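PDB 4R78: choline kinase, which probably catalyses the ATP-dependent phosphorylation of choline to phosphocholine, using a protein kinase-like fold that holds AMP in its nucleotide pocket. Local coordinates for residues G47-N50 with Q51-L54; E170-R173 with N174-S178; I260-Y263 with K264-D268. All coordinates share one frame; numbering follows the deposited sequence.

Contact 1 of 3, residues G47-N50 with Q51-L54; sequences GMTN and QNYL. With AMP (adenosine monophosphate), chain C.
Q51 meets T49 twice, once through its side chain and once through its backbone. Its CG stands anti to the carbonyl carbon (chi1 -65°) and the chain runs on extended, which carries the amide obliquely past the T49 side chain. NE2 then donates to T49 OG1 over 3.0 Å in a nearly straight bond (168° at the hydrogen), with the hydroxyl oxygen lying 2° out of the amide plane. The backbone N of Q51 adds a weak bond to the same OG1 at 3.3 Å, so one hydroxyl oxygen accepts two N-H groups from a single residue. NE2 is also hydrogen-bonded to MES, probably from the crystallisation liquor.

N52 begins the strand. Its backbone N gives its proton to a water 3.0 Å away; that water lies 2.6 Å from T49 O, to which it can donate, though other acceptors are in reach. In the five-stranded antiparallel sheet of this kinase-like fold, strands 39-44 and 52-57 are neighbours, and the turn linking them passes near the phosphate side of the nucleotide, the place of the glycine-rich loop in protein kinases. The side chain of N52 belongs to the AMP pocket: OD1 comes within 3.3 Å of the ester oxygen O5' of AMP.

The end of the Y53 side chain comes back to the loop. Its OH lies 2.8 Å from N50 O, a weak hydrogen bond whose proton has another acceptor within reach. That carbonyl oxygen approaches the ring obliquely, 3.1 Å from Y53 CE2, while M21 and I25 of helix 20-30 touch the tyrosine side chain.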
loop_
_atom_site.group_PDB
_atom_site.type_symbol
_atom_site.label_atom_id
_atom_site.label_comp_id
_atom_site.label_asym_id
_atom_site.label_seq_id
_atom_site.Cartn_x
_atom_site.Cartn_y
_atom_site.Cartn_z
ATOM N N GLY A 47 -11.983 -9.139 0.278
ATOM C CA GLY A 47 -10.558 -8.927 0.405
ATOM C C GLY A 47 -9.895 -9.720 1.508
ATOM O O GLY A 47 -10.548 -10.336 2.354
ATOM N N MET A 48 -8.574 -9.668 1.484
ATOM C CA MET A 48 -7.719 -10.394 2.402
ATOM C C MET A 48 -7.869 -9.938 3.856
ATOM O O MET A 48 -7.994 -10.770 4.761
ATOM C CB MET A 48 -6.283 -10.213 1.932
ATOM C CG MET A 48 -5.247 -10.824 2.803
ATOM S SD MET A 48 -3.667 -10.477 2.044
ATOM C CE MET A 48 -2.595 -11.123 3.303
ATOM N N THR A 49 -7.860 -8.622 4.070
ATOM C CA THR A 49 -7.879 -8.051 5.418
ATOM C C THR A 49 -9.285 -7.673 5.873
ATOM O O THR A 49 -10.225 -7.686 5.083
ATOM C CB THR A 49 -6.978 -6.792 5.527
ATOM O OG1 THR A 49 -7.629 -5.670 4.910
ATOM C CG2 THR A 49 -5.612 -7.030 4.883
ATOM N N ASN A 50 -9.403 -7.322 7.154
ATOM C CA ASN A 50 -10.664 -6.875 7.741
ATOM C C ASN A 50 -10.811 -5.351 7.760
ATOM O O ASN A 50 -11.567 -4.804 8.565
ATOM C CB ASN A 50 -10.837 -7.446 9.161
ATOM C CG ASN A 50 -9.765 -6.958 10.144
ATOM O OD1 ASN A 50 -9.011 -6.024 9.866
ATOM N ND2 ASN A 50 -9.699 -7.604 11.303
ATOM N N GLN A 51 -10.088 -4.669 6.876
ATOM C CA GLN A 51 -10.055 -3.203 6.885
ATOM C C GLN A 51 -11.191 -2.514 6.134
ATOM O O GLN A 51 -11.502 -1.357 6.413
ATOM C CB GLN A 51 -8.735 -2.697 6.312
ATOM C CG GLN A 51 -7.513 -3.049 7.122
ATOM C CD GLN A 51 -6.255 -2.594 6.435
ATOM O OE1 GLN A 51 -5.686 -1.557 6.778
ATOM N NE2 GLN A 51 -5.826 -3.349 5.428
ATOM N N ASN A 52 -11.787 -3.208 5.173
ATOM C CA ASN A 52 -12.632 -2.549 4.183
ATOM C C ASN A 52 -14.122 -2.799 4.376
ATOM O O ASN A 52 -14.555 -3.940 4.555
ATOM C CB ASN A 52 -12.172 -2.947 2.783
ATOM C CG ASN A 52 -10.713 -2.605 2.545
ATOM O OD1 ASN A 52 -10.332 -1.435 2.563
ATOM N ND2 ASN A 52 -9.883 -3.625 2.359
ATOM N N TYR A 53 -14.892 -1.712 4.338
ATOM C CA TYR A 53 -16.322 -1.741 4.643
ATOM C C TYR A 53 -17.128 -0.853 3.711
ATOM O O TYR A 53 -16.638 0.171 3.227
ATOM C CB TYR A 53 -16.580 -1.308 6.095
ATOM C CG TYR A 53 -15.903 -2.187 7.117
ATOM C CD1 TYR A 53 -16.589 -3.234 7.727
ATOM C CD2 TYR A 53 -14.570 -1.981 7.461
ATOM C CE1 TYR A 53 -15.963 -4.054 8.656
ATOM C CE2 TYR A 53 -13.936 -2.789 8.384
ATOM C CZ TYR A 53 -14.636 -3.823 8.978
ATOM O OH TYR A 53 -14.006 -4.632 9.890
ATOM N N LEU A 54 -18.371 -1.259 3.469
ATOM C CA LEU A 54 -19.326 -0.438 2.746
ATOM C C LEU A 54 -20.370 0.062 3.735
ATOM O O LEU A 54 -21.040 -0.734 4.393
ATOM C CB LEU A 54 -19.991 -1.243 1.624
ATOM C CG LEU A 54 -21.139 -0.582 0.849
ATOM C CD1 LEU A 54 -20.662 0.663 0.116
ATOM C CD2 LEU A 54 -21.747 -1.575 -0.129
HETATM P P AMP C . -7.888 -2.844 -1.184
HETATM O O1P AMP C . -6.685 -2.872 -0.272
HETATM O O2P AMP C . -8.575 -4.178 -1.351
HETATM O O3P AMP C . -7.671 -2.088 -2.472
HETATM O "O5'" AMP C . -8.972 -1.948 -0.400
HETATM C "C5'" AMP C . -9.889 -1.128 -1.123
HETATM C "C4'" AMP C . -10.802 -2.001 -1.976
HETATM O "O4'" AMP C . -12.153 -1.538 -1.871
HETATM C "C3'" AMP C . -10.422 -1.934 -3.446
HETATM O "O3'" AMP C . -9.726 -3.117 -3.853
HETATM C "C2'" AMP C . -11.734 -1.779 -4.191
HETATM O "O2'" AMP C . -12.200 -3.046 -4.652
HETATM C "C1'" AMP C . -12.721 -1.264 -3.158
HETATM N N9 AMP C . -12.939 0.197 -3.334
HETATM C C8 AMP C . -12.136 1.174 -2.868
HETATM N N7 AMP C . -12.604 2.406 -3.184
HETATM C C5 AMP C . -13.746 2.228 -3.866
HETATM C C6 AMP C . -14.753 3.114 -4.493
HETATM N N6 AMP C . -14.609 4.459 -4.438
HETATM N N1 AMP C . -15.809 2.535 -5.111
HETATM C C2 AMP C . -15.954 1.196 -5.168
HETATM N N3 AMP C . -15.075 0.331 -4.620
HETATM C C4 AMP C . -13.969 0.773 -3.965
HETATM O O HOH W 1 -12.036 -6.008 4.164
#

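Contact 2 of 3, residues E170-R173 with N174-S178; sequences ESVR and NAVFS
R173 and F177, one helical turn apart, meet along the arginine side chain. CB starts beside the peptide to N174, clear of the F177 ring. The chain runs extended, with CG anti to the backbone N (chi1 -172°), directing it past the phenylalanine. CG lies 3.8 Å from F177 CE2, CD links on, and NE passes the same carbon. At the tip, CE2 sits over the centre of one guanidinium face, 3.7 Å from R173 CZ. The two planes are inclined by 31°, and NH2 lies 3.9 Å from F177 CZ. NE forms a salt bridge with E157 of helix 149-159, which helps to hold the rotation of the group.

NH1 gives a proton to a water at 2.9 Å, which also accepts from N174 ND2 (2.6 Å) and donates to E170 OE2 (2.8 Å). A second water donates to both E170 OE2 and N174 OD1.

F177 N bonds to R173 O at 2.8 Å, and that oxygen lies at the ring edge, in plane. This is i to i+4 pairing on an amphipathic alpha-helix: polar groups gather at the water side, while V172 and V176 pack against helices 288-303 and 257-280 of the helical lobe.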
loop_
_atom_site.group_PDB
_atom_site.type_symbol
_atom_site.label_atom_id
_atom_site.label_comp_id
_atom_site.label_asym_id
_atom_site.label_seq_id
_atom_site.Cartn_x
_atom_site.Cartn_y
_atom_site.Cartn_z
ATOM N N GLU A 170 17.859 -15.322 11.656
ATOM C CA GLU A 170 19.061 -14.512 11.859
ATOM C C GLU A 170 19.911 -14.377 10.592
ATOM O O GLU A 170 20.299 -13.268 10.218
ATOM C CB GLU A 170 19.881 -15.016 13.050
ATOM C CG GLU A 170 19.286 -14.642 14.397
ATOM C CD GLU A 170 19.084 -13.142 14.564
ATOM O OE1 GLU A 170 17.945 -12.732 14.864
ATOM O OE2 GLU A 170 20.057 -12.377 14.384
ATOM N N SER A 171 20.170 -15.491 9.911
ATOM C CA SER A 171 20.915 -15.453 8.649
ATOM C C SER A 171 20.201 -14.655 7.554
ATOM O O SER A 171 20.835 -13.916 6.803
ATOM C CB SER A 171 21.227 -16.865 8.155
ATOM O OG SER A 171 22.197 -17.487 8.984
ATOM N N VAL A 172 18.883 -14.807 7.459
ATOM C CA VAL A 172 18.112 -14.058 6.468
ATOM C C VAL A 172 18.121 -12.561 6.798
ATOM O O VAL A 172 18.397 -11.729 5.931
ATOM C CB VAL A 172 16.670 -14.618 6.331
ATOM C CG1 VAL A 172 15.817 -13.727 5.434
ATOM C CG2 VAL A 172 16.709 -16.042 5.769
ATOM N N ARG A 173 17.849 -12.242 8.064
ATOM C CA ARG A 173 17.835 -10.863 8.552
ATOM C C ARG A 173 19.149 -10.148 8.241
ATOM O O ARG A 173 19.150 -9.054 7.674
ATOM C CB ARG A 173 17.571 -10.852 10.059
ATOM C CG ARG A 173 17.342 -9.482 10.654
ATOM C CD ARG A 173 17.221 -9.573 12.162
ATOM N NE ARG A 173 16.755 -8.309 12.732
ATOM C CZ ARG A 173 17.549 -7.337 13.166
ATOM N NH1 ARG A 173 18.869 -7.475 13.110
ATOM N NH2 ARG A 173 17.019 -6.224 13.658
ATOM N N ASN A 174 20.267 -10.774 8.597
ATOM C CA ASN A 174 21.574 -10.168 8.359
ATOM C C ASN A 174 21.858 -9.952 6.874
ATOM O O ASN A 174 22.439 -8.935 6.487
ATOM C CB ASN A 174 22.690 -10.983 9.019
ATOM C CG ASN A 174 22.596 -10.997 10.539
ATOM O OD1 ASN A 174 22.993 -11.965 11.179
ATOM N ND2 ASN A 174 22.071 -9.922 11.122
ATOM N N ALA A 175 21.445 -10.903 6.041
ATOM C CA ALA A 175 21.593 -10.760 4.594
ATOM C C ALA A 175 20.750 -9.598 4.063
ATOM O O ALA A 175 21.201 -8.837 3.212
ATOM C CB ALA A 175 21.242 -12.060 3.878
ATOM N N VAL A 176 19.528 -9.464 4.578
ATOM C CA VAL A 176 18.657 -8.347 4.203
ATOM C C VAL A 176 19.271 -7.006 4.627
ATOM O O VAL A 176 19.350 -6.075 3.820
ATOM C CB VAL A 176 17.227 -8.523 4.769
ATOM C CG1 VAL A 176 16.396 -7.254 4.559
ATOM C CG2 VAL A 176 16.544 -9.710 4.109
ATOM N N PHE A 177 19.730 -6.922 5.875
ATOM C CA PHE A 177 20.336 -5.685 6.382
ATOM C C PHE A 177 21.645 -5.310 5.680
ATOM O O PHE A 177 22.046 -4.143 5.701
ATOM C CB PHE A 177 20.529 -5.742 7.905
ATOM C CG PHE A 177 19.317 -5.308 8.693
ATOM C CD1 PHE A 177 19.158 -3.981 9.084
ATOM C CD2 PHE A 177 18.336 -6.229 9.050
ATOM C CE1 PHE A 177 18.039 -3.579 9.817
ATOM C CE2 PHE A 177 17.211 -5.834 9.782
ATOM C CZ PHE A 177 17.066 -4.507 10.164
ATOM N N SER A 178 22.305 -6.294 5.063
ATOM C CA SER A 178 23.528 -6.031 4.303
ATOM C C SER A 178 23.240 -5.222 3.038
ATOM O O SER A 178 24.141 -4.603 2.469
ATOM C CB SER A 178 24.260 -7.333 3.951
ATOM O OG SER A 178 23.679 -7.976 2.829
HETATM O O HOH W 2 22.667 -12.419 14.011
HETATM O O HOH W 3 20.467 -9.847 13.224
#

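Contact 3 of 3, residues I260-Y263 with K264-D268; sequences IAIY and KILQD
Y263 and L266 both place CG anti to the carbonyl carbon (chi1 -70° and -67°), and with the leucine's CD1 branch directed back along the helix the two side chains converge. L266 CD1 then lies 3.8 Å from Y263 CD1 and slightly farther from CE1, approaching the ring obliquely as the side chains cross. The same methyl is 4.4 Å from I262 CG2, so it touches residues three and four positions earlier. V188 and D222 in loops, with L183 of helix 179-186, add further contacts to the tyrosine side chain.

K264 is extended from CG onward and runs back beside I260. Its CG lies 3.3 Å from I260 O, and its CE lies 4.0 Å from I260 CG2, so the aliphatic chain follows the earlier turn before NZ forms a salt bridge with E241.

The backbone fixes this spacing. K264 N reaches I260 O at 3.0 Å, Q267 N reaches Y263 O at 2.9 Å, and L266 N reaches I262 O at 3.1 Å. The intervening bond, I265 N to A261 O, is weak at 3.5 Å. D268 follows with a bond from its N to K264 O, while its carboxylate forms salt bridges to R292 and R295. The pattern is that of a largely buried alpha-helix with apolar i to i+3 and i to i+4 neighbours, here in helix 257-280 of the helical lobe, packed among helices 179-186, 223-233 and 288-303.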
loop_
_atom_site.group_PDB
_atom_site.type_symbol
_atom_site.label_atom_id
_atom_site.label_comp_id
_atom_site.label_asym_id
_atom_site.label_seq_id
_atom_site.Cartn_x
_atom_site.Cartn_y
_atom_site.Cartn_z
ATOM N N ILE A 260 15.418 -2.119 -8.135
ATOM C CA ILE A 260 14.176 -2.882 -8.199
ATOM C C ILE A 260 14.356 -4.256 -7.545
ATOM O O ILE A 260 13.535 -4.666 -6.723
ATOM C CB ILE A 260 13.651 -3.000 -9.651
ATOM C CG1 ILE A 260 13.201 -1.625 -10.154
ATOM C CG2 ILE A 260 12.488 -4.000 -9.743
ATOM C CD1 ILE A 260 12.951 -1.562 -11.652
ATOM N N ALA A 261 15.436 -4.950 -7.898
ATOM C CA ALA A 261 15.705 -6.277 -7.349
ATOM C C ALA A 261 15.852 -6.233 -5.824
ATOM O O ALA A 261 15.315 -7.087 -5.113
ATOM C CB ALA A 261 16.950 -6.879 -7.998
ATOM N N ILE A 262 16.570 -5.227 -5.331
ATOM C CA ILE A 262 16.779 -5.048 -3.895
ATOM C C ILE A 262 15.470 -4.745 -3.161
ATOM O O ILE A 262 15.188 -5.340 -2.118
ATOM C CB ILE A 262 17.856 -3.968 -3.607
ATOM C CG1 ILE A 262 19.231 -4.478 -4.058
ATOM C CG2 ILE A 262 17.871 -3.595 -2.125
ATOM C CD1 ILE A 262 20.327 -3.421 -4.132
ATOM N N TYR A 263 14.666 -3.841 -3.714
ATOM C CA TYR A 263 13.409 -3.468 -3.072
ATOM C C TYR A 263 12.380 -4.595 -3.046
ATOM O O TYR A 263 11.594 -4.674 -2.109
ATOM C CB TYR A 263 12.832 -2.171 -3.655
ATOM C CG TYR A 263 13.639 -0.947 -3.273
ATOM C CD1 TYR A 263 13.987 -0.712 -1.942
ATOM C CD2 TYR A 263 14.047 -0.023 -4.234
ATOM C CE1 TYR A 263 14.733 0.402 -1.576
ATOM C CE2 TYR A 263 14.796 1.102 -3.878
ATOM C CZ TYR A 263 15.128 1.305 -2.548
ATOM O OH TYR A 263 15.864 2.408 -2.179
ATOM N N LYS A 264 12.421 -5.487 -4.038
ATOM C CA LYS A 264 11.580 -6.691 -4.014
ATOM C C LYS A 264 11.884 -7.526 -2.764
ATOM O O LYS A 264 10.971 -7.988 -2.089
ATOM C CB LYS A 264 11.782 -7.538 -5.278
ATOM C CG LYS A 264 11.126 -6.985 -6.541
ATOM C CD LYS A 264 11.380 -7.928 -7.706
ATOM C CE LYS A 264 10.694 -7.468 -8.979
ATOM N NZ LYS A 264 11.164 -8.275 -10.146
ATOM N N ILE A 265 13.170 -7.704 -2.457
ATOM C CA ILE A 265 13.580 -8.463 -1.274
ATOM C C ILE A 265 13.130 -7.774 0.014
ATOM O O ILE A 265 12.627 -8.425 0.935
ATOM C CB ILE A 265 15.114 -8.697 -1.247
ATOM C CG1 ILE A 265 15.540 -9.587 -2.420
ATOM C CG2 ILE A 265 15.552 -9.335 0.077
ATOM C CD1 ILE A 265 17.021 -9.500 -2.748
ATOM N N LEU A 266 13.291 -6.454 0.062
ATOM C CA LEU A 266 12.903 -5.694 1.243
ATOM C C LEU A 266 11.398 -5.750 1.463
ATOM O O LEU A 266 10.942 -5.861 2.595
ATOM C CB LEU A 266 13.386 -4.245 1.149
ATOM C CG LEU A 266 14.898 -4.006 1.195
ATOM C CD1 LEU A 266 15.198 -2.528 1.142
ATOM C CD2 LEU A 266 15.506 -4.608 2.441
ATOM N N GLN A 267 10.635 -5.699 0.374
ATOM C CA GLN A 267 9.178 -5.783 0.445
ATOM C C GLN A 267 8.697 -7.139 0.950
ATOM O O GLN A 267 7.852 -7.206 1.837
ATOM C CB GLN A 267 8.550 -5.444 -0.909
ATOM C CG GLN A 267 8.529 -3.948 -1.159
ATOM C CD GLN A 267 8.428 -3.550 -2.616
ATOM O OE1 GLN A 267 8.871 -2.459 -3.001
ATOM N NE2 GLN A 267 7.845 -4.408 -3.431
ATOM N N ASP A 268 9.244 -8.221 0.401
ATOM C CA ASP A 268 8.872 -9.548 0.870
ATOM C C ASP A 268 9.186 -9.732 2.356
ATOM O O ASP A 268 8.389 -10.327 3.088
ATOM C CB ASP A 268 9.528 -10.635 0.023
ATOM C CG ASP A 268 8.738 -10.949 -1.230
ATOM O OD1 ASP A 268 7.511 -10.704 -1.260
ATOM O OD2 ASP A 268 9.339 -11.463 -2.193
#

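Overall arrangement
Along the chain the contacts come in series: contact 1 at the entry to strand 52-57 of the five-stranded sheet, contact 2 on helix 169-177, and contact 3 on helix 257-280. Contacts 2 and 3 have centres 13 Å apart and touch directly, with V176 CG1 3.5 Å from L266 CD2; residues of helix 288-303 pack against both. Contact 1 stands apart, its centre about 26 Å from that of contact 3 and about 33 Å from that of contact 2. Contacts 1 and 3 lie on opposite sides of the chain's centre, consistent with the two-lobed architecture of kinase-like folds, contact 1 in the sheet lobe and contacts 2 and 3 in the helical lobe.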